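Toxin protein (Yersinia entomophaga, PDB 6AQK) is probably an ADP-ribosyltransferase toxin, the C-terminal domain of an RHS protein, expected to transfer ADP-ribose from NAD to a target molecule. Local coordinates at residues 16-21 with 92-97; 35-40 with 188-193; 49-54 with 75-80; 108-111 with 116-119; 160-165 with 205-210. All coordinates share one frame; numbering follows the deposited sequence. Where two conformers were deposited one is given.

Interaction 1 of 5, residues 16-21 with 92-97; sequences DPALYK and SGYHSA
Tyr94 reaches across to the chain at Pro17 and Leu19 and touches both with the outer half of its phenol. The apolar part falls on two ring corners: Pro17 CB lies 3.7 Å from Tyr94 CE1, with Pro17 CG a little farther off, while Leu19 CB sits 4.1 Å from Tyr94 CE2. Both approaches are oblique, so the ring is neither stacked on nor squarely edged against either residue. Its CG stands beside the backbone N (chi1 -66°), which sends the phenol out from the loop toward residues 17-19.

The polar part gathers at the hydroxyl. Leu19 N gives Tyr94 OH a long, weak hydrogen bond (3.3 Å, 154° at the hydrogen). The stronger partner of that hydroxyl is the carboxylate of Glu90, whose OE1 also accepts from Ala18 N, so one acid ties the phenol and the start of the 16-21 segment together. Local backbone bonding helps shape that segment, with Tyr20 N bonded to Pro17 O at 3.2 Å.

Trp91 meets the Tyr94 ring edge-to-face, and Ala18 rests on helix 74-90. The contact thus pins the entry to helix 19-23 against the C-terminal end of helix 74-90 and the loop leading to strand 101-106.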
# COMPACT_ATOMS: atom_id res chain seq x y z
N ASP A 16 -10.83 -17.12 -12.16
CA ASP A 16 -10.92 -15.95 -11.25
C ASP A 16 -9.54 -15.26 -11.26
O ASP A 16 -8.52 -15.93 -11.28
CB ASP A 16 -11.25 -16.29 -9.79
CG ASP A 16 -12.68 -16.70 -9.56
OD1 ASP A 16 -13.54 -16.45 -10.43
OD2 ASP A 16 -12.93 -17.27 -8.49
N PRO A 17 -9.53 -13.93 -11.19
CA PRO A 17 -8.30 -13.16 -10.97
C PRO A 17 -7.39 -13.72 -9.89
O PRO A 17 -7.83 -14.07 -8.79
CB PRO A 17 -8.85 -11.82 -10.55
CG PRO A 17 -10.11 -11.67 -11.36
CD PRO A 17 -10.71 -13.06 -11.39
N ALA A 18 -6.13 -13.91 -10.23
CA ALA A 18 -5.13 -14.29 -9.29
C ALA A 18 -5.02 -13.29 -8.17
O ALA A 18 -4.62 -13.67 -7.05
CB ALA A 18 -3.80 -14.46 -9.99
N LEU A 19 -5.39 -12.04 -8.43
CA LEU A 19 -5.45 -11.05 -7.34
C LEU A 19 -6.22 -11.50 -6.08
O LEU A 19 -5.81 -11.13 -4.95
CB LEU A 19 -5.98 -9.71 -7.84
CG LEU A 19 -6.00 -8.50 -6.98
CD1 LEU A 19 -4.58 -8.26 -6.51
CD2 LEU A 19 -6.46 -7.28 -7.77
N TYR A 20 -7.31 -12.28 -6.24
CA TYR A 20 -8.06 -12.78 -5.09
C TYR A 20 -7.17 -13.53 -4.12
O TYR A 20 -7.39 -13.44 -2.89
CB TYR A 20 -9.16 -13.76 -5.48
CG TYR A 20 -10.41 -13.13 -6.03
CD1 TYR A 20 -11.35 -12.50 -5.20
CD2 TYR A 20 -10.74 -13.30 -7.36
CE1 TYR A 20 -12.51 -11.95 -5.77
CE2 TYR A 20 -11.88 -12.76 -7.92
CZ TYR A 20 -12.75 -12.10 -7.16
OH TYR A 20 -13.82 -11.64 -7.84
N LYS A 21 -6.26 -14.35 -4.63
CA LYS A 21 -5.30 -15.07 -3.77
C LYS A 21 -4.50 -14.19 -2.79
O LYS A 21 -4.25 -14.60 -1.66
CB LYS A 21 -4.34 -15.99 -4.56
CG LYS A 21 -5.03 -17.16 -5.28
CD LYS A 21 -4.06 -17.86 -6.22
N SER A 92 -3.53 -6.13 -17.21
CA SER A 92 -4.18 -5.30 -18.26
C SER A 92 -5.63 -5.73 -18.51
O SER A 92 -6.40 -4.93 -18.93
CB SER A 92 -3.33 -5.23 -19.53
OG SER A 92 -3.57 -6.39 -20.27
N GLY A 93 -5.99 -6.99 -18.19
CA GLY A 93 -7.34 -7.53 -18.37
C GLY A 93 -8.27 -7.19 -17.20
O GLY A 93 -9.44 -7.45 -17.30
N TYR A 94 -7.77 -6.61 -16.09
CA TYR A 94 -8.62 -6.21 -14.96
C TYR A 94 -9.36 -4.93 -15.24
O TYR A 94 -8.87 -4.12 -16.00
CB TYR A 94 -7.73 -6.06 -13.71
CG TYR A 94 -7.09 -7.33 -13.19
CD1 TYR A 94 -7.53 -8.60 -13.54
CD2 TYR A 94 -6.04 -7.23 -12.22
CE1 TYR A 94 -6.94 -9.75 -12.99
CE2 TYR A 94 -5.48 -8.36 -11.66
CZ TYR A 94 -5.92 -9.62 -12.04
OH TYR A 94 -5.29 -10.69 -11.45
N HIS A 95 -10.50 -4.71 -14.59
CA HIS A 95 -11.34 -3.57 -14.87
C HIS A 95 -10.65 -2.33 -14.29
O HIS A 95 -10.43 -2.28 -13.07
CB HIS A 95 -12.71 -3.76 -14.17
CG HIS A 95 -13.56 -4.89 -14.70
ND1 HIS A 95 -13.50 -6.17 -14.19
CD2 HIS A 95 -14.57 -4.90 -15.61
CE1 HIS A 95 -14.41 -6.93 -14.79
NE2 HIS A 95 -15.07 -6.18 -15.64
N SER A 96 -10.34 -1.34 -15.11
CA SER A 96 -9.64 -0.15 -14.61
C SER A 96 -10.62 0.64 -13.83
O SER A 96 -11.80 0.71 -14.18
CB SER A 96 -9.11 0.70 -15.74
OG SER A 96 -8.02 0.05 -16.35
N ALA A 97 -10.17 1.24 -12.74
CA ALA A 97 -11.07 2.10 -11.97
C ALA A 97 -11.17 3.40 -12.73
O ALA A 97 -10.18 3.81 -13.29
CB ALA A 97 -10.53 2.34 -10.57

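Interaction 2 of 5, residues 35-40 with 188-193; sequences IALQKL and PLYNRM
Leu37 on the last turns of helix 27-39 looks toward a type II beta turn, Pro188 to Asn191, closed by Asn191 N to Pro188 O at 2.9 Å; the nearest CA atoms, those of Leu37 and Leu189, are still 11.2 Å apart, so only side-chain ends bridge the gap.

The methyl CD1 of Leu37 does the touching. It lies 4.0 Å from Tyr190 OH, the two side chains crossing at about a right angle, and 4.5 Å from Leu189 CD2, a looser methyl-to-methyl approach. On the turn side the two partners are packed on each other: Leu189 CG sits over the centre of one face of the Tyr190 ring, 3.6 Å above its plane. Tyr190 occupies the turn position with positive phi (70°), and its CG stands beside the backbone N, which carries the hydroxyl out to the helix. The ring also meets His44, and the hydroxyl is bonded, weakly, to Tyr45 N besides taking the van der Waals touch of Leu37 CD1.

Helix 51-63 covers Leu37 from another direction through Phe54. The motif is a type II turn that leads into strand 192-200 and sets its corner residues, Leu189 and Tyr190, against helix 27-39, joining the N-terminal helices to the mixed sheet.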
# COMPACT_ATOMS: atom_id res chain seq x y z
N ILE A 35 7.25 -7.77 2.06
CA ILE A 35 8.10 -7.19 3.09
C ILE A 35 9.50 -7.79 3.00
O ILE A 35 10.50 -7.03 3.05
CB ILE A 35 7.49 -7.31 4.45
CG1 ILE A 35 6.25 -6.37 4.51
CG2 ILE A 35 8.49 -6.97 5.53
CD1 ILE A 35 5.43 -6.57 5.74
N ALA A 36 9.59 -9.10 2.86
CA ALA A 36 10.94 -9.70 2.71
C ALA A 36 11.70 -9.17 1.55
O ALA A 36 12.91 -8.92 1.69
CB ALA A 36 10.89 -11.18 2.65
N LEU A 37 11.03 -8.94 0.41
CA LEU A 37 11.69 -8.34 -0.77
C LEU A 37 12.27 -6.96 -0.43
O LEU A 37 13.34 -6.65 -0.91
CB LEU A 37 10.70 -8.15 -1.90
CG LEU A 37 10.03 -9.35 -2.61
CD1 LEU A 37 8.97 -8.82 -3.58
CD2 LEU A 37 11.06 -10.15 -3.33
N GLN A 38 11.53 -6.16 0.36
CA GLN A 38 12.03 -4.84 0.78
C GLN A 38 13.26 -4.98 1.65
O GLN A 38 14.27 -4.29 1.42
CB GLN A 38 11.02 -4.02 1.59
CG GLN A 38 9.71 -3.71 0.91
CD GLN A 38 8.77 -2.93 1.83
OE1 GLN A 38 7.67 -3.38 2.14
NE2 GLN A 38 9.22 -1.76 2.28
N LYS A 39 13.16 -5.85 2.64
CA LYS A 39 14.20 -5.99 3.68
C LYS A 39 15.49 -6.51 3.07
O LYS A 39 16.57 -6.23 3.56
CB LYS A 39 13.79 -6.90 4.87
CG LYS A 39 12.71 -6.43 5.86
CD LYS A 39 12.54 -4.93 5.90
CE LYS A 39 11.40 -4.50 6.82
NZ LYS A 39 11.61 -4.89 8.25
N LEU A 40 15.39 -7.27 1.99
CA LEU A 40 16.56 -7.84 1.42
C LEU A 40 16.98 -7.08 0.17
O LEU A 40 17.77 -7.60 -0.54
CB LEU A 40 16.36 -9.33 1.10
CG LEU A 40 16.20 -10.20 2.38
CD1 LEU A 40 15.83 -11.65 2.04
CD2 LEU A 40 17.49 -10.18 3.21
N PRO A 188 -0.86 -2.16 -8.55
CA PRO A 188 0.03 -3.28 -8.58
C PRO A 188 1.35 -3.11 -7.86
O PRO A 188 1.81 -2.00 -7.56
CB PRO A 188 0.24 -3.48 -10.11
CG PRO A 188 0.25 -2.08 -10.58
CD PRO A 188 -0.84 -1.44 -9.82
N LEU A 189 1.98 -4.24 -7.54
CA LEU A 189 3.36 -4.21 -7.03
C LEU A 189 4.26 -3.37 -7.98
O LEU A 189 4.16 -3.50 -9.22
CB LEU A 189 3.90 -5.62 -6.92
CG LEU A 189 5.28 -5.76 -6.22
CD1 LEU A 189 5.26 -5.14 -4.81
CD2 LEU A 189 5.67 -7.22 -6.15
N TYR A 190 5.08 -2.49 -7.43
CA TYR A 190 5.94 -1.55 -8.21
C TYR A 190 5.20 -0.45 -8.92
O TYR A 190 5.81 0.30 -9.68
CB TYR A 190 6.95 -2.23 -9.16
CG TYR A 190 7.58 -3.49 -8.59
CD1 TYR A 190 8.23 -3.50 -7.36
CD2 TYR A 190 7.61 -4.68 -9.34
CE1 TYR A 190 8.81 -4.64 -6.83
CE2 TYR A 190 8.19 -5.85 -8.80
CZ TYR A 190 8.81 -5.83 -7.58
OH TYR A 190 9.41 -6.96 -7.07
N ASN A 191 3.93 -0.24 -8.60
CA ASN A 191 3.18 0.89 -9.12
C ASN A 191 3.99 2.17 -8.90
O ASN A 191 4.52 2.39 -7.80
CB ASN A 191 1.85 0.97 -8.39
CG ASN A 191 1.01 2.13 -8.83
OD1 ASN A 191 0.68 2.20 -10.00
ND2 ASN A 191 0.65 3.03 -7.90
N ARG A 192 4.04 3.00 -9.93
CA ARG A 192 4.73 4.27 -9.86
C ARG A 192 3.85 5.35 -9.32
O ARG A 192 2.75 5.56 -9.81
CB ARG A 192 5.26 4.67 -11.27
CG ARG A 192 6.42 3.77 -11.71
CD ARG A 192 7.04 4.07 -13.07
NE ARG A 192 6.16 4.85 -13.92
CZ ARG A 192 6.33 6.13 -14.30
NH1 ARG A 192 5.42 6.69 -15.08
NH2 ARG A 192 7.40 6.85 -13.94
N MET A 193 4.38 6.07 -8.35
CA MET A 193 3.70 7.23 -7.79
C MET A 193 4.70 8.38 -7.57
O MET A 193 5.90 8.18 -7.41
CB MET A 193 2.99 6.88 -6.50
CG MET A 193 3.85 6.50 -5.33
SD MET A 193 2.90 6.22 -3.77
CE MET A 193 1.87 4.88 -4.28

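Interaction 3 of 5, residues 49-54 with 75-80; sequences IDMDNF and DKFIEV. With PT (platinum (II) ion), chain D.
A platinum ion sits beside this helix pair, bound by Met51 SD at 2.1 Å, with ND1 of His74, the residue just before the 75-80 segment on the same helix, as its other protein ligand. The side chain that holds the metal also leans over Phe77: Met51 CG lies above one face of that ring, offset toward the rim and 4.2 Å from Phe77 CE2, while SD stands 5.3 Å from the ring centroid, 41° off the normal, an oblique Met-aromatic contact.

Phe54 comes to the same ring from its edge. Phe54 CD2 is 3.4 Å from Phe77 CE1, and the ring planes are inclined at 71°, in an oblique pairing that is neither stacked nor edge-to-face. Both phenylalanines have CG anti to the backbone N, and each side chain bridges from its own helix toward the other. Helix 51-63 is capped at its start by Asp50, whose OD1 takes the amide of Asn53 at 3.2 Å from above the carboxylate plane.

Phe33 meets Phe54 edge-to-face, bringing helix 27-39 into the cluster. A thioether sulfur and an imidazole nitrogen are good ligands for platinum(II), so the ion is probably a crystallographic additive rather than a functional cofactor; the helix contact itself is apolar and aromatic.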
# COMPACT_ATOMS: atom_id res chain seq x y z
N ILE A 49 17.94 -14.60 -5.92
CA ILE A 49 19.10 -15.48 -6.18
C ILE A 49 19.35 -16.42 -5.00
O ILE A 49 19.46 -17.62 -5.18
CB ILE A 49 20.35 -14.64 -6.56
CG1 ILE A 49 20.03 -13.75 -7.78
CG2 ILE A 49 21.57 -15.51 -6.83
CD1 ILE A 49 19.41 -14.45 -8.99
N ASP A 50 19.36 -15.87 -3.80
CA ASP A 50 19.52 -16.65 -2.57
C ASP A 50 18.16 -17.03 -1.95
O ASP A 50 17.76 -16.43 -0.94
CB ASP A 50 20.39 -15.84 -1.57
CG ASP A 50 20.88 -16.67 -0.38
OD1 ASP A 50 20.43 -17.84 -0.21
OD2 ASP A 50 21.71 -16.13 0.39
N MET A 51 17.51 -18.06 -2.54
CA MET A 51 16.25 -18.73 -2.06
C MET A 51 16.28 -18.93 -0.53
O MET A 51 15.33 -18.62 0.21
CB MET A 51 16.06 -20.12 -2.76
CG MET A 51 14.64 -20.55 -3.20
SD MET A 51 14.46 -22.00 -4.38
CE MET A 51 15.27 -21.24 -5.80
N ASP A 52 17.37 -19.46 -0.03
CA ASP A 52 17.38 -19.97 1.34
C ASP A 52 17.35 -18.85 2.32
O ASP A 52 16.68 -18.90 3.35
CB ASP A 52 18.66 -20.77 1.60
CG ASP A 52 19.01 -21.64 0.44
OD1 ASP A 52 18.32 -22.68 0.27
OD2 ASP A 52 19.93 -21.26 -0.34
N ASN A 53 18.13 -17.82 2.01
CA ASN A 53 18.11 -16.65 2.85
C ASN A 53 16.74 -15.94 2.76
O ASN A 53 16.28 -15.41 3.76
CB ASN A 53 19.24 -15.64 2.53
CG ASN A 53 19.39 -14.65 3.65
OD1 ASN A 53 19.37 -15.05 4.81
ND2 ASN A 53 19.41 -13.32 3.32
N PHE A 54 16.17 -15.87 1.55
CA PHE A 54 14.88 -15.22 1.39
C PHE A 54 13.83 -15.92 2.26
O PHE A 54 13.07 -15.31 3.06
CB PHE A 54 14.47 -15.17 -0.08
CG PHE A 54 13.17 -14.47 -0.28
CD1 PHE A 54 13.13 -13.09 -0.41
CD2 PHE A 54 11.98 -15.17 -0.21
CE1 PHE A 54 11.91 -12.45 -0.53
CE2 PHE A 54 10.75 -14.51 -0.29
CZ PHE A 54 10.73 -13.18 -0.47
N ASP A 75 7.87 -24.84 -1.17
CA ASP A 75 6.58 -24.95 -1.91
C ASP A 75 5.74 -23.66 -1.83
O ASP A 75 5.11 -23.24 -2.81
CB ASP A 75 5.67 -26.08 -1.40
CG ASP A 75 6.27 -27.47 -1.62
OD1 ASP A 75 7.12 -27.63 -2.53
OD2 ASP A 75 5.91 -28.40 -0.87
N LYS A 76 5.68 -23.08 -0.64
CA LYS A 76 4.88 -21.91 -0.50
C LYS A 76 5.60 -20.77 -1.24
O LYS A 76 4.94 -19.92 -1.89
CB LYS A 76 4.61 -21.65 0.97
CG LYS A 76 3.47 -20.73 1.27
CD LYS A 76 2.17 -21.39 0.93
CE LYS A 76 1.02 -20.49 1.31
NZ LYS A 76 -0.28 -21.17 1.07
N PHE A 77 6.94 -20.82 -1.24
CA PHE A 77 7.75 -19.83 -1.96
C PHE A 77 7.37 -19.85 -3.42
O PHE A 77 7.13 -18.81 -4.03
CB PHE A 77 9.27 -20.08 -1.79
CG PHE A 77 10.12 -19.13 -2.62
CD1 PHE A 77 10.43 -17.88 -2.15
CD2 PHE A 77 10.55 -19.49 -3.88
CE1 PHE A 77 11.15 -16.97 -2.94
CE2 PHE A 77 11.27 -18.61 -4.67
CZ PHE A 77 11.58 -17.34 -4.20
N ILE A 78 7.34 -21.05 -4.00
CA ILE A 78 7.02 -21.18 -5.43
C ILE A 78 5.60 -20.74 -5.74
O ILE A 78 5.38 -20.07 -6.74
CB ILE A 78 7.32 -22.61 -5.96
CG1 ILE A 78 8.83 -22.89 -5.87
CG2 ILE A 78 6.85 -22.75 -7.41
CD1 ILE A 78 9.71 -22.00 -6.75
N GLU A 79 4.67 -21.09 -4.86
CA GLU A 79 3.28 -20.71 -5.07
C GLU A 79 3.09 -19.15 -5.10
O GLU A 79 2.42 -18.60 -6.02
CB GLU A 79 2.42 -21.38 -4.03
CG GLU A 79 0.90 -21.12 -4.09
CD GLU A 79 0.22 -21.49 -2.77
OE1 GLU A 79 0.74 -22.29 -1.98
OE2 GLU A 79 -0.87 -20.96 -2.50
N VAL A 80 3.67 -18.49 -4.10
CA VAL A 80 3.54 -17.05 -3.94
C VAL A 80 4.21 -16.33 -5.13
O VAL A 80 3.62 -15.46 -5.73
CB VAL A 80 4.01 -16.58 -2.57
CG1 VAL A 80 4.07 -15.02 -2.56
CG2 VAL A 80 3.11 -17.16 -1.46
PT PT D . 13.80 -23.33 -2.83

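Interaction 4 of 5, residues 108-111 with 116-119; sequences PVIS and WLAE
Ile110 and Leu117 meet through their branches: Leu117 CD2 lies 3.7 Å from Ile110 CG1 and equally near its CD1, so one methyl nestles against the arm of the isoleucine. Beside it, the backbones come close, the CA atoms of Ser111 and Ala118 being 4.6 Å apart. Ser111 CB stands 4.0 Å from Ala118 CA, and the methyl CB of Ala118 rests against Ser111 O at 3.7 Å, a van der Waals touch.

The next shell fixes the 3-10 turn carrying these residues. Pro108 O accepts twice from Ser111, from its backbone N at 3.0 Å and from its OG at 2.6 Å, the hydroxyl arriving nearly in line with the carbonyl (167°). Ser111 OG lies between its own N and carbonyl carbon (chi1 59°), folded back over the turn.

Farther out, Ile161 lies under both Ile110 and Leu117, and Trp163 under Ile110, so the turn and helix 115-124 cover strand 161-167 together. The serine thus spends its hydroxyl within its own turn, and what passes between turn and helix is van der Waals contact, mostly apolar: besides the short link of chain between them, the two are held by close fit and by their shared seat on the sheet.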
# COMPACT_ATOMS: atom_id res chain seq x y z
N PRO A 108 1.14 4.02 11.80
CA PRO A 108 2.49 4.58 11.79
C PRO A 108 3.57 3.55 11.44
O PRO A 108 4.66 3.95 11.17
CB PRO A 108 2.65 5.12 13.22
CG PRO A 108 1.28 5.56 13.55
CD PRO A 108 0.39 4.49 12.99
N VAL A 109 3.24 2.26 11.40
CA VAL A 109 4.21 1.20 10.97
C VAL A 109 4.89 1.55 9.63
O VAL A 109 6.02 1.11 9.37
CB VAL A 109 3.54 -0.19 10.78
CG1 VAL A 109 4.54 -1.24 10.29
CG2 VAL A 109 2.98 -0.68 12.09
N ILE A 110 4.18 2.24 8.72
CA ILE A 110 4.73 2.51 7.41
C ILE A 110 5.90 3.51 7.41
O ILE A 110 6.64 3.57 6.45
CB ILE A 110 3.62 2.91 6.36
CG1 ILE A 110 3.04 4.29 6.62
CG2 ILE A 110 2.56 1.79 6.21
CD1 ILE A 110 2.32 4.86 5.44
N SER A 111 6.06 4.28 8.49
CA SER A 111 7.24 5.12 8.64
C SER A 111 8.53 4.26 8.56
O SER A 111 9.52 4.68 8.00
CB SER A 111 7.13 5.98 9.93
OG SER A 111 6.99 5.15 11.06
N TRP A 116 11.55 9.20 4.27
CA TRP A 116 11.03 10.59 4.10
C TRP A 116 9.83 10.86 4.99
O TRP A 116 9.70 11.95 5.56
CB TRP A 116 10.70 10.90 2.66
CG TRP A 116 9.96 9.78 1.88
CD1 TRP A 116 10.53 8.75 1.18
CD2 TRP A 116 8.53 9.58 1.76
NE1 TRP A 116 9.55 7.93 0.62
CE2 TRP A 116 8.32 8.44 0.97
CE3 TRP A 116 7.41 10.29 2.23
CZ2 TRP A 116 7.05 7.98 0.67
CZ3 TRP A 116 6.18 9.82 1.94
CH2 TRP A 116 5.99 8.70 1.16
N LEU A 117 9.01 9.82 5.18
CA LEU A 117 7.88 9.94 6.06
C LEU A 117 8.31 9.96 7.52
O LEU A 117 7.89 10.84 8.30
CB LEU A 117 6.88 8.82 5.77
CG LEU A 117 5.61 8.81 6.61
CD1 LEU A 117 4.83 10.10 6.36
CD2 LEU A 117 4.80 7.53 6.31
N ALA A 118 9.20 9.04 7.87
CA ALA A 118 9.75 8.96 9.25
C ALA A 118 10.34 10.34 9.68
O ALA A 118 10.06 10.86 10.76
CB ALA A 118 10.83 7.86 9.33
N GLU A 119 11.11 10.91 8.78
CA GLU A 119 11.73 12.23 8.99
C GLU A 119 10.72 13.31 9.25
O GLU A 119 10.84 14.09 10.24
CB GLU A 119 12.58 12.59 7.77
CG GLU A 119 13.23 13.98 7.76
CD GLU A 119 14.51 14.03 8.56
OE1 GLU A 119 15.59 14.25 7.95
OE2 GLU A 119 14.45 13.82 9.79

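Interaction 5 of 5, residues 160-165 with 205-210; sequences TIMWHF and RSYMDN. With PT (platinum (II) ion), chain G.
His164 on strand 161-167 of the mixed sheet meets Tyr207, which reaches in from the loop after strand 192-200. His164 ND1 and Tyr207 OH lie 2.7 Å apart in a nearly straight hydrogen bond (176°). The hydroxyl meets the imidazole at its edge and near its plane, and ND1 in turn lies near the plane of the phenol; the rings therefore touch rim to rim, their planes at 83°.

Met162, two residues before His164 and on the same side of the strand, adds the apolar part. Its chain bends at the last torsion (chi3 82°) and brings CE to 3.8 Å from Tyr207 CD2, approaching the ring obliquely. From the loop itself, Met208 CG covers the centre of one face of the phenol, while Met208 SD binds a platinum ion at 2.1 Å. A salt bridge inside the loop, Arg205 NH2 to Asp209 OD1 at 2.9 Å, joins residues four apart, on either side of the Tyr207-Met208 corner.

With ND1 on Tyr207 and NE2 on Glu101, both nitrogens of His164 are bonded, and its ring also stacks on Phe103 of the neighbouring strand 101-106. Tyr207 thus ties the loop between strand 192-200 and helix 211-214 to strand 161-167, within the mixed sheet of this probable ADP-ribosyltransferase.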
# COMPACT_ATOMS: atom_id res chain seq x y z
N THR A 160 -3.89 6.76 11.43
CA THR A 160 -3.05 7.89 11.73
C THR A 160 -2.59 8.63 10.46
O THR A 160 -2.43 9.87 10.45
CB THR A 160 -1.87 7.49 12.65
OG1 THR A 160 -2.41 6.87 13.83
CG2 THR A 160 -1.00 8.67 13.05
N ILE A 161 -2.32 7.87 9.40
CA ILE A 161 -1.81 8.42 8.15
C ILE A 161 -2.86 8.16 7.08
O ILE A 161 -3.43 7.07 6.97
CB ILE A 161 -0.47 7.74 7.76
CG1 ILE A 161 0.54 7.99 8.88
CG2 ILE A 161 0.05 8.23 6.41
CD1 ILE A 161 1.75 7.11 8.88
N MET A 162 -3.14 9.18 6.28
CA MET A 162 -4.01 8.99 5.14
C MET A 162 -3.28 9.44 3.88
O MET A 162 -2.71 10.53 3.84
CB MET A 162 -5.33 9.75 5.24
CG MET A 162 -6.32 9.40 4.14
SD MET A 162 -7.80 10.48 4.02
CE MET A 162 -7.06 11.78 3.09
N TRP A 163 -3.33 8.63 2.84
CA TRP A 163 -2.90 9.06 1.54
C TRP A 163 -4.08 9.59 0.73
O TRP A 163 -5.17 9.04 0.77
CB TRP A 163 -2.34 7.88 0.76
CG TRP A 163 -1.30 7.01 1.38
CD1 TRP A 163 -1.46 6.12 2.40
CD2 TRP A 163 0.10 6.85 0.93
NE1 TRP A 163 -0.29 5.43 2.64
CE2 TRP A 163 0.68 5.85 1.76
CE3 TRP A 163 0.89 7.46 -0.04
CZ2 TRP A 163 1.99 5.42 1.59
CZ3 TRP A 163 2.19 7.01 -0.21
CH2 TRP A 163 2.73 6.03 0.63
N HIS A 164 -3.83 10.63 -0.03
CA HIS A 164 -4.81 11.17 -0.95
C HIS A 164 -4.17 11.10 -2.31
O HIS A 164 -3.24 11.85 -2.61
CB HIS A 164 -5.15 12.61 -0.59
CG HIS A 164 -6.16 13.22 -1.50
ND1 HIS A 164 -6.48 14.55 -1.46
CD2 HIS A 164 -6.92 12.68 -2.49
CE1 HIS A 164 -7.41 14.81 -2.36
NE2 HIS A 164 -7.70 13.68 -2.99
N PHE A 165 -4.69 10.17 -3.11
CA PHE A 165 -4.19 9.86 -4.44
C PHE A 165 -4.97 10.58 -5.51
O PHE A 165 -6.19 10.53 -5.56
CB PHE A 165 -4.28 8.39 -4.67
CG PHE A 165 -3.30 7.61 -3.83
CD1 PHE A 165 -1.93 7.81 -3.94
CD2 PHE A 165 -3.75 6.66 -2.94
CE1 PHE A 165 -1.03 7.13 -3.14
CE2 PHE A 165 -2.87 6.02 -2.13
CZ PHE A 165 -1.55 6.20 -2.24
N ARG A 205 -7.49 18.85 14.35
CA ARG A 205 -7.47 19.45 13.01
C ARG A 205 -7.80 18.36 11.97
O ARG A 205 -7.53 17.17 12.23
CB ARG A 205 -6.10 20.03 12.70
CG ARG A 205 -5.68 21.17 13.64
CD ARG A 205 -6.63 22.37 13.60
NE ARG A 205 -6.74 22.94 12.27
CZ ARG A 205 -5.89 23.75 11.68
NH1 ARG A 205 -4.79 24.16 12.30
NH2 ARG A 205 -6.14 24.16 10.43
N SER A 206 -8.39 18.78 10.85
CA SER A 206 -8.84 17.85 9.78
C SER A 206 -8.24 18.24 8.45
O SER A 206 -8.08 19.43 8.14
CB SER A 206 -10.35 17.87 9.64
OG SER A 206 -11.01 17.62 10.87
N TYR A 207 -8.00 17.23 7.62
CA TYR A 207 -7.55 17.49 6.26
C TYR A 207 -8.54 18.45 5.55
O TYR A 207 -9.75 18.28 5.65
CB TYR A 207 -7.53 16.15 5.50
CG TYR A 207 -6.99 16.25 4.09
CD1 TYR A 207 -5.89 17.01 3.78
CD2 TYR A 207 -7.59 15.52 3.07
CE1 TYR A 207 -5.35 17.04 2.50
CE2 TYR A 207 -7.08 15.58 1.76
CZ TYR A 207 -5.98 16.33 1.50
OH TYR A 207 -5.49 16.36 0.23
N MET A 208 -7.98 19.48 4.90
CA MET A 208 -8.76 20.49 4.21
C MET A 208 -9.78 21.16 5.16
O MET A 208 -10.80 21.65 4.71
CB MET A 208 -9.53 19.87 3.04
CG MET A 208 -8.66 19.17 2.00
SD MET A 208 -9.04 19.74 0.33
CE MET A 208 -8.27 21.41 0.36
N ASP A 209 -9.55 21.08 6.47
CA ASP A 209 -10.50 21.59 7.47
C ASP A 209 -11.92 21.10 7.23
O ASP A 209 -12.87 21.82 7.43
CB ASP A 209 -10.41 23.12 7.51
CG ASP A 209 -8.99 23.62 7.78
OD1 ASP A 209 -8.37 23.19 8.77
OD2 ASP A 209 -8.49 24.47 7.01
N ASN A 210 -12.05 19.84 6.80
CA ASN A 210 -13.31 19.21 6.53
C ASN A 210 -13.45 17.97 7.39
O ASN A 210 -13.26 16.83 6.94
CB ASN A 210 -13.42 18.87 5.04
CG ASN A 210 -14.80 18.35 4.63
OD1 ASN A 210 -15.65 17.92 5.44
ND2 ASN A 210 -15.02 18.34 3.31
PT PT G . -11.00 19.19 -0.18

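Interactions 1, 2 and 3 gather on the helical part, and 3 touches 2 directly where Phe54 packs on Ala36 and Leu37; helix 74-90 links 3 with the neighbourhood of 1. Interaction 5 starts from strand 161-167, and interaction 4 packs on that strand, Ile110 of one resting on Ile161 of the other, while 2 reaches the same sheet through Met193 beside Trp163 and Phe165. Interaction 2 lies nearest the chain centre and 3 farthest from it, yet 1, 2, 3 and 5 are all buried contacts; 4 is partly buried. Contacts 2, 3 and 4 join their segments mainly by apolar or aromatic packing, whereas 1 adds a weak polar tie and 5 a short one.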